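Local coordinates for adhesion G-protein coupled receptor G6 (Danio rerio, PDB 6V55), which acts as a cell-surface adhesion receptor linked to myelination, whose calcium-binding extracellular region probably recognises external cues and helps control G-protein signalling, at residues Thr560-Ile565 against Leu601-Lys606; Ala586-Val591 against Asn673-Gly678; Gln592-Asp597 against Val610-Leu615; Gly622-Ala627 against Leu648-Leu653. One frame throughout, in Å; residues are numbered along the deposited sequence.

Contact 1. Residues Thr560-Ile565 against Leu601-Lys606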
loop_
_atom_site.group_PDB
_atom_site.type_symbol
_atom_site.label_atom_id
_atom_site.label_comp_id
_atom_site.label_asym_id
_atom_site.label_seq_id
_atom_site.Cartn_x
_atom_site.Cartn_y
_atom_site.Cartn_z
ATOM N N THR A 560 -9.999 22.387 -19.783
ATOM C CA THR A 560 -9.744 20.955 -19.804
ATOM C C THR A 560 -9.305 20.496 -21.186
ATOM O O THR A 560 -8.401 19.653 -21.309
ATOM C CB THR A 560 -10.985 20.199 -19.347
ATOM O OG1 THR A 560 -11.606 20.919 -18.276
ATOM C CG2 THR A 560 -10.603 18.870 -18.838
ATOM N N VAL A 561 -9.899 21.075 -22.234
ATOM C CA VAL A 561 -9.592 20.640 -23.591
ATOM C C VAL A 561 -8.186 21.085 -23.990
ATOM O O VAL A 561 -7.466 20.319 -24.638
ATOM C CB VAL A 561 -10.710 21.134 -24.542
ATOM C CG1 VAL A 561 -10.376 20.962 -26.022
ATOM C CG2 VAL A 561 -11.983 20.399 -24.236
ATOM N N VAL A 562 -7.715 22.230 -23.468
ATOM C CA VAL A 562 -6.379 22.725 -23.820
ATOM C C VAL A 562 -5.306 21.875 -23.141
ATOM O O VAL A 562 -4.195 21.697 -23.679
ATOM C CB VAL A 562 -6.316 24.254 -23.533
ATOM C CG1 VAL A 562 -4.931 24.803 -23.213
ATOM C CG2 VAL A 562 -6.844 24.999 -24.754
ATOM N N THR A 563 -5.673 21.201 -22.048
ATOM C CA THR A 563 -4.655 20.387 -21.434
ATOM C C THR A 563 -4.706 18.937 -21.872
ATOM O O THR A 563 -3.747 18.209 -21.589
ATOM C CB THR A 563 -4.737 20.514 -19.921
ATOM O OG1 THR A 563 -5.963 19.950 -19.445
ATOM C CG2 THR A 563 -4.708 21.981 -19.550
ATOM N N ILE A 564 -5.788 18.490 -22.521
ATOM C CA ILE A 564 -5.688 17.265 -23.313
ATOM C C ILE A 564 -4.653 17.460 -24.406
ATOM O O ILE A 564 -3.689 16.695 -24.489
ATOM C CB ILE A 564 -7.056 16.850 -23.879
ATOM C CG1 ILE A 564 -7.982 16.615 -22.697
ATOM C CG2 ILE A 564 -6.923 15.582 -24.653
ATOM C CD1 ILE A 564 -9.468 16.530 -23.000
ATOM N N ILE A 565 -4.744 18.583 -25.128
ATOM C CA ILE A 565 -3.860 18.860 -26.266
ATOM C C ILE A 565 -2.432 19.189 -25.809
ATOM O O ILE A 565 -1.460 18.803 -26.472
ATOM C CB ILE A 565 -4.476 19.986 -27.127
ATOM C CG1 ILE A 565 -5.950 19.674 -27.447
ATOM C CG2 ILE A 565 -3.712 20.169 -28.419
ATOM C CD1 ILE A 565 -6.192 18.490 -28.386
ATOM N N LEU A 601 -9.804 36.752 -22.577
ATOM C CA LEU A 601 -9.740 35.502 -21.821
ATOM C C LEU A 601 -8.528 34.707 -22.277
ATOM O O LEU A 601 -8.339 34.499 -23.473
ATOM C CB LEU A 601 -11.012 34.664 -22.005
ATOM C CG LEU A 601 -10.946 33.254 -21.391
ATOM C CD1 LEU A 601 -10.749 33.307 -19.877
ATOM C CD2 LEU A 601 -12.140 32.393 -21.706
ATOM N N THR A 602 -7.720 34.247 -21.339
ATOM C CA THR A 602 -6.531 33.469 -21.646
ATOM C C THR A 602 -6.637 32.094 -20.994
ATOM O O THR A 602 -7.032 31.984 -19.829
ATOM C CB THR A 602 -5.301 34.212 -21.154
ATOM O OG1 THR A 602 -5.381 35.591 -21.555
ATOM C CG2 THR A 602 -4.086 33.636 -21.726
ATOM N N ILE A 603 -6.325 31.037 -21.747
ATOM C CA ILE A 603 -6.334 29.673 -21.219
ATOM C C ILE A 603 -4.937 29.090 -21.356
ATOM O O ILE A 603 -4.455 28.881 -22.472
ATOM C CB ILE A 603 -7.355 28.776 -21.923
ATOM C CG1 ILE A 603 -8.767 29.266 -21.658
ATOM C CG2 ILE A 603 -7.238 27.405 -21.369
ATOM C CD1 ILE A 603 -9.360 29.770 -22.860
ATOM N N SER A 604 -4.295 28.817 -20.232
ATOM C CA SER A 604 -2.908 28.395 -20.236
ATOM C C SER A 604 -2.764 26.918 -19.901
ATOM O O SER A 604 -3.639 26.294 -19.285
ATOM C CB SER A 604 -2.083 29.212 -19.238
ATOM O OG SER A 604 -0.695 29.101 -19.511
ATOM N N SER A 605 -1.624 26.375 -20.307
ATOM C CA SER A 605 -1.192 25.035 -19.945
ATOM C C SER A 605 0.328 25.023 -20.029
ATOM O O SER A 605 0.946 26.068 -20.262
ATOM C CB SER A 605 -1.813 23.998 -20.871
ATOM O OG SER A 605 -1.360 24.248 -22.188
ATOM N N LYS A 606 0.928 23.835 -19.875
ATOM C CA LYS A 606 2.386 23.735 -19.873
ATOM C C LYS A 606 2.977 24.012 -21.257
ATOM O O LYS A 606 3.908 24.816 -21.370
ATOM C CB LYS A 606 2.819 22.369 -19.335
ATOM C CG LYS A 606 4.325 22.256 -19.003
ATOM C CD LYS A 606 4.865 20.837 -19.330
ATOM C CE LYS A 606 6.384 20.799 -19.587
ATOM N NZ LYS A 606 6.748 20.865 -21.043
#
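Val-562 and Ile-603 make the apolar heart of this contact, where helix 555-568 lies against the end of strand 600-603. The CG2 methyl of Ile-603 sits 3.9 Å from Val-562 CB and is equally close to the CG1 branch of the same valine; the two side chains cross obliquely. Both are branched at CB, which limits their rotation and presents a broad methyl surface to a buried seam. On its other flank Val-562 is backed by Leu-590 of helix 573-593.

Beyond the strand, hydrocarbon meets the small Ser-605. Thr-563 places its CG2 methyl 3.8 Å from Ser-605 CB, while Val-562 CG1 lies 3.8 Å from Ser-605 OG. A compact residue lets the chain run close beneath the helix, with CA atoms of Thr-563 and Ser-605 6.0 Å apart.

No hydrogen bond spans the two segments; their polar side chains find partners within the helix or in neighbouring parts of the chain. With chi1 at 66°, Thr-563 OG1 stands between the backbone N and the carbonyl carbon and folds back to bond Thr-560 O at 3.1 Å, approaching from above the carbonyl plane. That oxygen also accepts from Ile-564 N, and the same rotation turns the methyl of Thr-563 toward Ser-605. The buried Ser-605 OG bonds to Leu-608 O, across the turn into strand 608-614, and Ser-604 OG bonds to Pro-636 O.

Such packing of a helix on the face of a sheet, here at its outermost strand, is consistent with the GAIN domain of adhesion receptors, in which a helical subdomain rests on a beta-sandwich.

Contact 2. Residues Ala586-Val591 against Asn673-Gly678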
loop_
_atom_site.group_PDB
_atom_site.type_symbol
_atom_site.label_atom_id
_atom_site.label_comp_id
_atom_site.label_asym_id
_atom_site.label_seq_id
_atom_site.Cartn_x
_atom_site.Cartn_y
_atom_site.Cartn_z
ATOM N N ALA A 586 -9.148 20.863 -33.844
ATOM C CA ALA A 586 -10.030 20.965 -32.673
ATOM C C ALA A 586 -9.694 22.144 -31.769
ATOM O O ALA A 586 -10.607 22.744 -31.185
ATOM C CB ALA A 586 -9.974 19.694 -31.832
ATOM N N VAL A 587 -8.403 22.456 -31.604
ATOM C CA VAL A 587 -7.993 23.665 -30.888
ATOM C C VAL A 587 -8.454 24.918 -31.636
ATOM O O VAL A 587 -8.901 25.895 -31.015
ATOM C CB VAL A 587 -6.468 23.631 -30.672
ATOM C CG1 VAL A 587 -5.912 24.949 -30.222
ATOM C CG2 VAL A 587 -6.167 22.659 -29.625
ATOM N N ASP A 588 -8.419 24.879 -32.976
ATOM C CA ASP A 588 -8.790 26.031 -33.801
ATOM C C ASP A 588 -10.270 26.358 -33.673
ATOM O O ASP A 588 -10.652 27.531 -33.565
ATOM C CB ASP A 588 -8.459 25.766 -35.276
ATOM C CG ASP A 588 -6.957 25.836 -35.593
ATOM O OD1 ASP A 588 -6.608 25.484 -36.751
ATOM O OD2 ASP A 588 -6.138 26.199 -34.700
ATOM N N GLU A 589 -11.109 25.334 -33.624
ATOM C CA GLU A 589 -12.540 25.562 -33.519
ATOM C C GLU A 589 -12.979 25.843 -32.100
ATOM O O GLU A 589 -14.016 26.489 -31.926
ATOM C CB GLU A 589 -13.313 24.363 -34.051
ATOM C CG GLU A 589 -14.635 24.754 -34.673
ATOM C CD GLU A 589 -15.658 23.697 -34.455
ATOM O OE1 GLU A 589 -15.241 22.586 -34.043
ATOM O OE2 GLU A 589 -16.855 23.969 -34.709
ATOM N N LEU A 590 -12.228 25.347 -31.101
ATOM C CA LEU A 590 -12.467 25.698 -29.698
ATOM C C LEU A 590 -12.335 27.195 -29.484
ATOM O O LEU A 590 -13.180 27.810 -28.825
ATOM C CB LEU A 590 -11.484 24.941 -28.802
ATOM C CG LEU A 590 -11.370 25.260 -27.320
ATOM C CD1 LEU A 590 -12.276 24.327 -26.595
ATOM C CD2 LEU A 590 -9.961 25.028 -26.807
ATOM N N VAL A 591 -11.337 27.806 -30.130
ATOM C CA VAL A 591 -11.085 29.233 -30.019
ATOM C C VAL A 591 -12.165 30.042 -30.746
ATOM O O VAL A 591 -12.538 31.140 -30.303
ATOM C CB VAL A 591 -9.642 29.489 -30.524
ATOM C CG1 VAL A 591 -9.312 30.935 -30.609
ATOM C CG2 VAL A 591 -8.665 28.871 -29.538
ATOM N N ASN A 673 -7.802 36.307 -32.040
ATOM C CA ASN A 673 -7.410 35.021 -31.488
ATOM C C ASN A 673 -5.893 34.933 -31.442
ATOM O O ASN A 673 -5.204 35.451 -32.319
ATOM C CB ASN A 673 -7.960 33.885 -32.353
ATOM C CG ASN A 673 -9.467 33.975 -32.537
ATOM O OD1 ASN A 673 -10.180 34.330 -31.611
ATOM N ND2 ASN A 673 -9.954 33.672 -33.740
ATOM N N PHE A 674 -5.363 34.254 -30.438
ATOM C CA PHE A 674 -3.915 34.122 -30.350
ATOM C C PHE A 674 -3.625 32.775 -29.714
ATOM O O PHE A 674 -4.224 32.443 -28.693
ATOM C CB PHE A 674 -3.330 35.277 -29.524
ATOM C CG PHE A 674 -1.824 35.354 -29.517
ATOM C CD1 PHE A 674 -1.074 34.644 -28.573
ATOM C CD2 PHE A 674 -1.158 36.203 -30.386
ATOM C CE1 PHE A 674 0.307 34.722 -28.538
ATOM C CE2 PHE A 674 0.242 36.297 -30.353
ATOM C CZ PHE A 674 0.967 35.558 -29.414
ATOM N N MET A 675 -2.727 31.996 -30.322
ATOM C CA MET A 675 -2.247 30.732 -29.761
ATOM C C MET A 675 -0.725 30.703 -29.806
ATOM O O MET A 675 -0.117 31.126 -30.795
ATOM C CB MET A 675 -2.778 29.511 -30.528
ATOM C CG MET A 675 -4.263 29.537 -30.796
ATOM S SD MET A 675 -4.880 28.178 -31.765
ATOM C CE MET A 675 -5.873 29.142 -32.910
ATOM N N PHE A 676 -0.109 30.206 -28.739
ATOM C CA PHE A 676 1.332 29.993 -28.703
ATOM C C PHE A 676 1.574 28.516 -28.437
ATOM O O PHE A 676 1.108 27.983 -27.423
ATOM C CB PHE A 676 1.990 30.870 -27.631
ATOM C CG PHE A 676 3.459 30.613 -27.444
ATOM C CD1 PHE A 676 3.921 29.827 -26.380
ATOM C CD2 PHE A 676 4.378 31.173 -28.314
ATOM C CE1 PHE A 676 5.274 29.585 -26.215
ATOM C CE2 PHE A 676 5.737 30.951 -28.153
ATOM C CZ PHE A 676 6.187 30.149 -27.108
ATOM N N PHE A 677 2.300 27.856 -29.336
ATOM C CA PHE A 677 2.621 26.440 -29.182
ATOM C C PHE A 677 4.055 26.328 -28.675
ATOM O O PHE A 677 5.007 26.632 -29.398
ATOM C CB PHE A 677 2.435 25.691 -30.497
ATOM C CG PHE A 677 0.995 25.472 -30.878
ATOM C CD1 PHE A 677 0.279 26.455 -31.561
ATOM C CD2 PHE A 677 0.357 24.273 -30.564
ATOM C CE1 PHE A 677 -1.048 26.255 -31.916
ATOM C CE2 PHE A 677 -0.978 24.056 -30.926
ATOM C CZ PHE A 677 -1.672 25.052 -31.606
ATOM N N GLY A 678 4.211 25.919 -27.417
ATOM C CA GLY A 678 5.546 25.744 -26.874
ATOM C C GLY A 678 6.291 24.558 -27.445
ATOM O O GLY A 678 7.525 24.560 -27.447
HETATM O O HOH W 1 -12.857 33.450 -30.911
#
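Met-675 rises from strand 671-677 as a long ridge and lodges among Val-587 and Asp-588 on one turn of helix 573-593 and Val-591 on the next. Its SD lies 3.7 Å from Val-587 CG1, the two side chains sliding past each other in opposite directions. The chain then bends at the sulfur (chi3 -133°), carrying CE across the carboxylate of Asp-588 to 3.5 Å from OD2, with the two side chains at about a right angle; Val-591 CG2 lies farther from the same methyl, at 4.4 Å. An unbranched, flexible methionine is well suited to such an irregular groove, since it can thread between stiff valines.

The segments run roughly antiparallel, 146° apart with axes 9.9 Å from each other, the layered helix-on-sheet arrangement expected where the helical subdomain of a GAIN domain meets its beta-sandwich. At one end of the seam the CG1 knob of Val-591 presses on the amide of Asn-673, 3.6 Å from CG, while Asn-673 ND2 is held by Ser-701 OG. A water donates to Asn-673 OD1 at 2.9 Å; its link to Val-591 O is too short to be trusted. At the other end the Phe-677 ring, met edge-to-face by Phe-683, brings CZ to 4.5 Å from Val-587 CG1.

Contact 3. Residues Gln592-Asp597 against Val610-Leu615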
loop_
_atom_site.group_PDB
_atom_site.type_symbol
_atom_site.label_atom_id
_atom_site.label_comp_id
_atom_site.label_asym_id
_atom_site.label_seq_id
_atom_site.Cartn_x
_atom_site.Cartn_y
_atom_site.Cartn_z
ATOM N N GLN A 592 -12.723 29.505 -31.828
ATOM C CA GLN A 592 -13.819 30.194 -32.506
ATOM C C GLN A 592 -15.094 30.194 -31.669
ATOM O O GLN A 592 -15.842 31.175 -31.687
ATOM C CB GLN A 592 -14.095 29.535 -33.858
ATOM C CG GLN A 592 -12.928 29.582 -34.826
ATOM C CD GLN A 592 -12.636 30.985 -35.311
ATOM O OE1 GLN A 592 -13.552 31.809 -35.455
ATOM N NE2 GLN A 592 -11.356 31.276 -35.558
ATOM N N LYS A 593 -15.317 29.146 -30.883
ATOM C CA LYS A 593 -16.596 28.910 -30.238
ATOM C C LYS A 593 -16.630 29.338 -28.791
ATOM O O LYS A 593 -17.675 29.172 -28.147
ATOM C CB LYS A 593 -16.950 27.422 -30.279
ATOM C CG LYS A 593 -17.258 26.892 -31.643
ATOM C CD LYS A 593 -18.523 26.104 -31.643
ATOM C CE LYS A 593 -18.452 24.981 -30.672
ATOM N NZ LYS A 593 -18.924 23.754 -31.343
ATOM N N ILE A 594 -15.517 29.800 -28.240
ATOM C CA ILE A 594 -15.452 30.008 -26.799
ATOM C C ILE A 594 -16.253 31.256 -26.438
ATOM O O ILE A 594 -16.218 32.267 -27.153
ATOM C CB ILE A 594 -13.991 30.069 -26.312
ATOM C CG1 ILE A 594 -13.937 30.302 -24.830
ATOM C CG2 ILE A 594 -13.167 31.160 -26.963
ATOM C CD1 ILE A 594 -12.746 29.773 -24.293
ATOM N N GLU A 595 -17.101 31.129 -25.417
ATOM C CA GLU A 595 -17.855 32.248 -24.877
ATOM C C GLU A 595 -17.100 32.800 -23.674
ATOM O O GLU A 595 -16.699 32.034 -22.793
ATOM C CB GLU A 595 -19.267 31.805 -24.490
ATOM C CG GLU A 595 -20.159 31.393 -25.669
ATOM C CD GLU A 595 -20.977 30.127 -25.388
ATOM O OE1 GLU A 595 -20.995 29.219 -26.257
ATOM O OE2 GLU A 595 -21.587 30.031 -24.294
ATOM N N PHE A 596 -16.883 34.114 -23.647
ATOM C CA PHE A 596 -16.202 34.746 -22.520
ATOM C C PHE A 596 -16.839 36.103 -22.240
ATOM O O PHE A 596 -17.592 36.633 -23.062
ATOM C CB PHE A 596 -14.686 34.863 -22.762
ATOM C CG PHE A 596 -14.290 35.833 -23.844
ATOM C CD1 PHE A 596 -14.380 35.479 -25.201
ATOM C CD2 PHE A 596 -13.757 37.077 -23.508
ATOM C CE1 PHE A 596 -13.996 36.367 -26.202
ATOM C CE2 PHE A 596 -13.360 37.980 -24.503
ATOM C CZ PHE A 596 -13.475 37.622 -25.850
ATOM N N ASP A 597 -16.543 36.662 -21.059
ATOM C CA ASP A 597 -17.275 37.830 -20.562
ATOM C C ASP A 597 -16.471 39.111 -20.504
ATOM O O ASP A 597 -17.001 40.176 -20.843
ATOM C CB ASP A 597 -17.865 37.555 -19.180
ATOM C CG ASP A 597 -19.149 36.762 -19.272
ATOM O OD1 ASP A 597 -20.178 37.338 -19.700
ATOM O OD2 ASP A 597 -19.122 35.552 -18.962
ATOM N N VAL A 610 -3.765 29.660 -25.191
ATOM C CA VAL A 610 -4.632 30.239 -26.215
ATOM C C VAL A 610 -5.370 31.405 -25.582
ATOM O O VAL A 610 -5.626 31.431 -24.371
ATOM C CB VAL A 610 -5.628 29.237 -26.874
ATOM C CG1 VAL A 610 -4.899 28.000 -27.433
ATOM C CG2 VAL A 610 -6.783 28.828 -25.961
ATOM N N GLY A 611 -5.659 32.403 -26.396
ATOM C CA GLY A 611 -6.270 33.619 -25.888
ATOM C C GLY A 611 -7.220 34.199 -26.903
ATOM O O GLY A 611 -7.021 34.071 -28.115
ATOM N N VAL A 612 -8.278 34.810 -26.402
ATOM C CA VAL A 612 -9.205 35.571 -27.218
ATOM C C VAL A 612 -9.288 36.942 -26.584
ATOM O O VAL A 612 -9.128 37.080 -25.366
ATOM C CB VAL A 612 -10.594 34.920 -27.299
ATOM C CG1 VAL A 612 -10.574 33.802 -28.295
ATOM C CG2 VAL A 612 -10.984 34.365 -25.948
ATOM N N SER A 613 -9.481 37.964 -27.419
ATOM C CA SER A 613 -9.772 39.316 -26.960
ATOM C C SER A 613 -10.702 39.975 -27.964
ATOM O O SER A 613 -10.677 39.649 -29.156
ATOM C CB SER A 613 -8.512 40.167 -26.797
ATOM O OG SER A 613 -8.019 40.590 -28.053
ATOM N N ALA A 614 -11.500 40.922 -27.477
ATOM C CA ALA A 614 -12.534 41.532 -28.299
ATOM C C ALA A 614 -11.951 42.616 -29.206
ATOM O O ALA A 614 -11.074 43.385 -28.796
ATOM C CB ALA A 614 -13.627 42.107 -27.399
ATOM N N LEU A 615 -12.442 42.669 -30.449
ATOM C CA LEU A 615 -11.993 43.629 -31.458
ATOM C C LEU A 615 -13.162 44.535 -31.819
ATOM O O LEU A 615 -14.192 44.059 -32.312
ATOM C CB LEU A 615 -11.460 42.934 -32.723
ATOM C CG LEU A 615 -10.599 43.630 -33.817
ATOM C CD1 LEU A 615 -9.972 42.629 -34.763
ATOM C CD2 LEU A 615 -11.322 44.620 -34.735
#
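Phe-596 and Val-612 meet ring to methyl. Val-612 CG2 lies over one face of the phenyl ring, 3.9 Å from its centroid and 24° off the normal, a CH-pi contact displaced toward the rim near CE1, from which the methyl is 3.6 Å. Phe-596 adopts chi1 69°, with CG wedged between its own backbone N and carbonyl carbon, a crowded position that swings the ring across to the strand. There the far end of the ring reaches Ala-614: CZ is 4.2 Å from Ala-614 N, which stands at the ring edge. A flat aromatic suits this partly exposed place, where one broad surface can roof the valine.

Val-612 turns its two methyls to different partners. CG2 takes the ring, and CG1, anti to the carbonyl carbon, meets Ile-594 CG2 at 3.9 Å. Ile-594 stretches its longer branch away from the backbone N (chi1 179°), leaving the short CG2 for Val-612 and the CD1 end for Ile-603. Its carbonyl O is held by Arg-671 NH2.

The chain leaving helix 573-593 is thus laid over strand 608-614, between Leu-601 of strand 600-603, which touches both Ile-594 and Phe-596, and Arg-671 of strand 671-677, with Ala-558 of helix 555-568 against Ile-594.

Contact 4. Residues Gly622-Ala627 against Leu648-Leu653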
loop_
_atom_site.group_PDB
_atom_site.type_symbol
_atom_site.label_atom_id
_atom_site.label_comp_id
_atom_site.label_asym_id
_atom_site.label_seq_id
_atom_site.Cartn_x
_atom_site.Cartn_y
_atom_site.Cartn_z
ATOM N N GLY A 622 -5.000 49.201 -35.167
ATOM C CA GLY A 622 -3.880 48.287 -35.084
ATOM C C GLY A 622 -3.798 47.632 -33.716
ATOM O O GLY A 622 -4.488 48.011 -32.768
ATOM N N SER A 623 -2.930 46.619 -33.627
ATOM C CA SER A 623 -2.832 45.808 -32.417
ATOM C C SER A 623 -1.473 45.118 -32.382
ATOM O O SER A 623 -0.942 44.733 -33.430
ATOM C CB SER A 623 -3.958 44.761 -32.352
ATOM O OG SER A 623 -4.246 44.366 -31.020
ATOM N N THR A 624 -0.916 44.969 -31.177
ATOM C CA THR A 624 0.299 44.193 -30.948
ATOM C C THR A 624 0.019 43.202 -29.835
ATOM O O THR A 624 -0.485 43.593 -28.780
ATOM C CB THR A 624 1.489 45.086 -30.577
ATOM O OG1 THR A 624 1.846 45.893 -31.707
ATOM C CG2 THR A 624 2.711 44.254 -30.168
ATOM N N LEU A 625 0.298 41.917 -30.086
ATOM C CA LEU A 625 0.038 40.850 -29.129
ATOM C C LEU A 625 1.309 40.036 -28.966
ATOM O O LEU A 625 2.126 39.958 -29.891
ATOM C CB LEU A 625 -1.108 39.928 -29.573
ATOM C CG LEU A 625 -2.496 40.493 -29.873
ATOM C CD1 LEU A 625 -2.648 40.812 -31.355
ATOM C CD2 LEU A 625 -3.516 39.466 -29.480
ATOM N N SER A 626 1.451 39.396 -27.802
ATOM C CA SER A 626 2.752 38.916 -27.358
ATOM C C SER A 626 2.607 37.713 -26.433
ATOM O O SER A 626 1.741 37.685 -25.556
ATOM C CB SER A 626 3.499 40.039 -26.635
ATOM O OG SER A 626 4.887 39.792 -26.559
ATOM N N ALA A 627 3.482 36.729 -26.620
ATOM C CA ALA A 627 3.557 35.558 -25.761
ATOM C C ALA A 627 4.863 35.563 -24.973
ATOM O O ALA A 627 5.934 35.830 -25.528
ATOM C CB ALA A 627 3.452 34.277 -26.585
ATOM N N LEU A 648 8.640 35.448 -26.612
ATOM C CA LEU A 648 8.907 34.297 -27.467
ATOM C C LEU A 648 8.172 34.373 -28.796
ATOM O O LEU A 648 8.642 33.795 -29.788
ATOM C CB LEU A 648 8.516 33.003 -26.746
ATOM C CG LEU A 648 9.000 32.886 -25.294
ATOM C CD1 LEU A 648 8.470 31.611 -24.670
ATOM C CD2 LEU A 648 10.522 32.935 -25.230
ATOM N N ALA A 649 7.034 35.069 -28.835
ATOM C CA ALA A 649 6.318 35.313 -30.081
ATOM C C ALA A 649 5.618 36.662 -29.996
ATOM O O ALA A 649 4.945 36.950 -28.999
ATOM C CB ALA A 649 5.318 34.200 -30.367
ATOM N N VAL A 650 5.822 37.510 -31.009
ATOM C CA VAL A 650 5.133 38.792 -31.129
ATOM C C VAL A 650 4.381 38.793 -32.450
ATOM O O VAL A 650 4.948 38.432 -33.491
ATOM C CB VAL A 650 6.097 39.993 -31.081
ATOM C CG1 VAL A 650 5.325 41.308 -30.923
ATOM C CG2 VAL A 650 7.124 39.848 -29.979
ATOM N N VAL A 651 3.110 39.196 -32.411
ATOM C CA VAL A 651 2.282 39.343 -33.601
ATOM C C VAL A 651 1.760 40.771 -33.622
ATOM O O VAL A 651 1.056 41.192 -32.697
ATOM C CB VAL A 651 1.122 38.338 -33.621
ATOM C CG1 VAL A 651 0.180 38.628 -34.785
ATOM C CG2 VAL A 651 1.646 36.909 -33.691
ATOM N N THR A 652 2.103 41.515 -34.664
ATOM C CA THR A 652 1.660 42.892 -34.828
ATOM C C THR A 652 0.734 42.975 -36.029
ATOM O O THR A 652 1.141 42.655 -37.153
ATOM C CB THR A 652 2.844 43.833 -35.011
ATOM O OG1 THR A 652 3.596 43.878 -33.791
ATOM C CG2 THR A 652 2.349 45.230 -35.360
ATOM N N LEU A 653 -0.498 43.388 -35.788
ATOM C CA LEU A 653 -1.465 43.543 -36.862
ATOM C C LEU A 653 -1.455 44.992 -37.342
ATOM O O LEU A 653 -1.570 45.904 -36.513
ATOM C CB LEU A 653 -2.862 43.153 -36.390
ATOM C CG LEU A 653 -2.954 41.861 -35.556
ATOM C CD1 LEU A 653 -4.323 41.676 -34.918
ATOM C CD2 LEU A 653 -2.599 40.651 -36.398
#
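Ser-623 and Leu-653 form the first hydrogen-bonded pair of an antiparallel ladder: Leu-653 N donates to Ser-623 O at 2.8 Å, and Ser-623 N returns a longer bond of 3.3 Å to Leu-653 O. Leu-625 and Val-651 are joined more evenly, each N reaching the other's O at 2.8 Å; the Val-651 N bond is nearly straight, at 173°. In the last pair the pattern breaks. Ala-627 N donates to Ala-649 O, but Ala-627 O is served by Leu-648 N at 2.9 Å, so two residues face one in a classic beta bulge. Outside the pair, strand 649-653 is hydrogen-bonded to strand 714-719, and the backbone of Ser-626 to Asp-639 of strand 637-639.

On the face of Thr-624, Ser-626, Val-650 and Thr-652, the threonine hydroxyls share a weak OG1-OG1 bond of 3.4 Å. Ser-626 OG instead accepts from Ala-644 N. The other face is largely apolar: Leu-625 CD1 meets Leu-653 CD1 at 4.0 Å, while the small Ala-627 lies against Phe-674 and Phe-676, and Ala-649 against Val-698, of the opposing sheet. The positive phi of Gly-622 (112°) suits glycine, since at these angles a CB would collide with the preceding carbonyl O. The pair belongs to a six-stranded sheet facing a second one, consistent with the beta-sandwich of a GAIN domain.

From the N terminus, helix 555-568 opens contact 1, and helix 573-593 then opens contact 2 and, at its end, contact 3. Contact 1 closes first, at strand 600-603, and contact 3 next, at strand 608-614, so their loops cross; contact 2 crosses contact 1 as well. Contact 4 begins and ends after both of these, pairing strands 623-628 and 649-653, before contact 2 closes at strand 671-677 with contacts 3 and 4 enclosed within its span. Contacts 1, 2 and 3 bind the helices and the chain leaving them to one four-stranded sheet. Contact 4 belongs to the second sheet, which meets the first through Phe-674 and Phe-676.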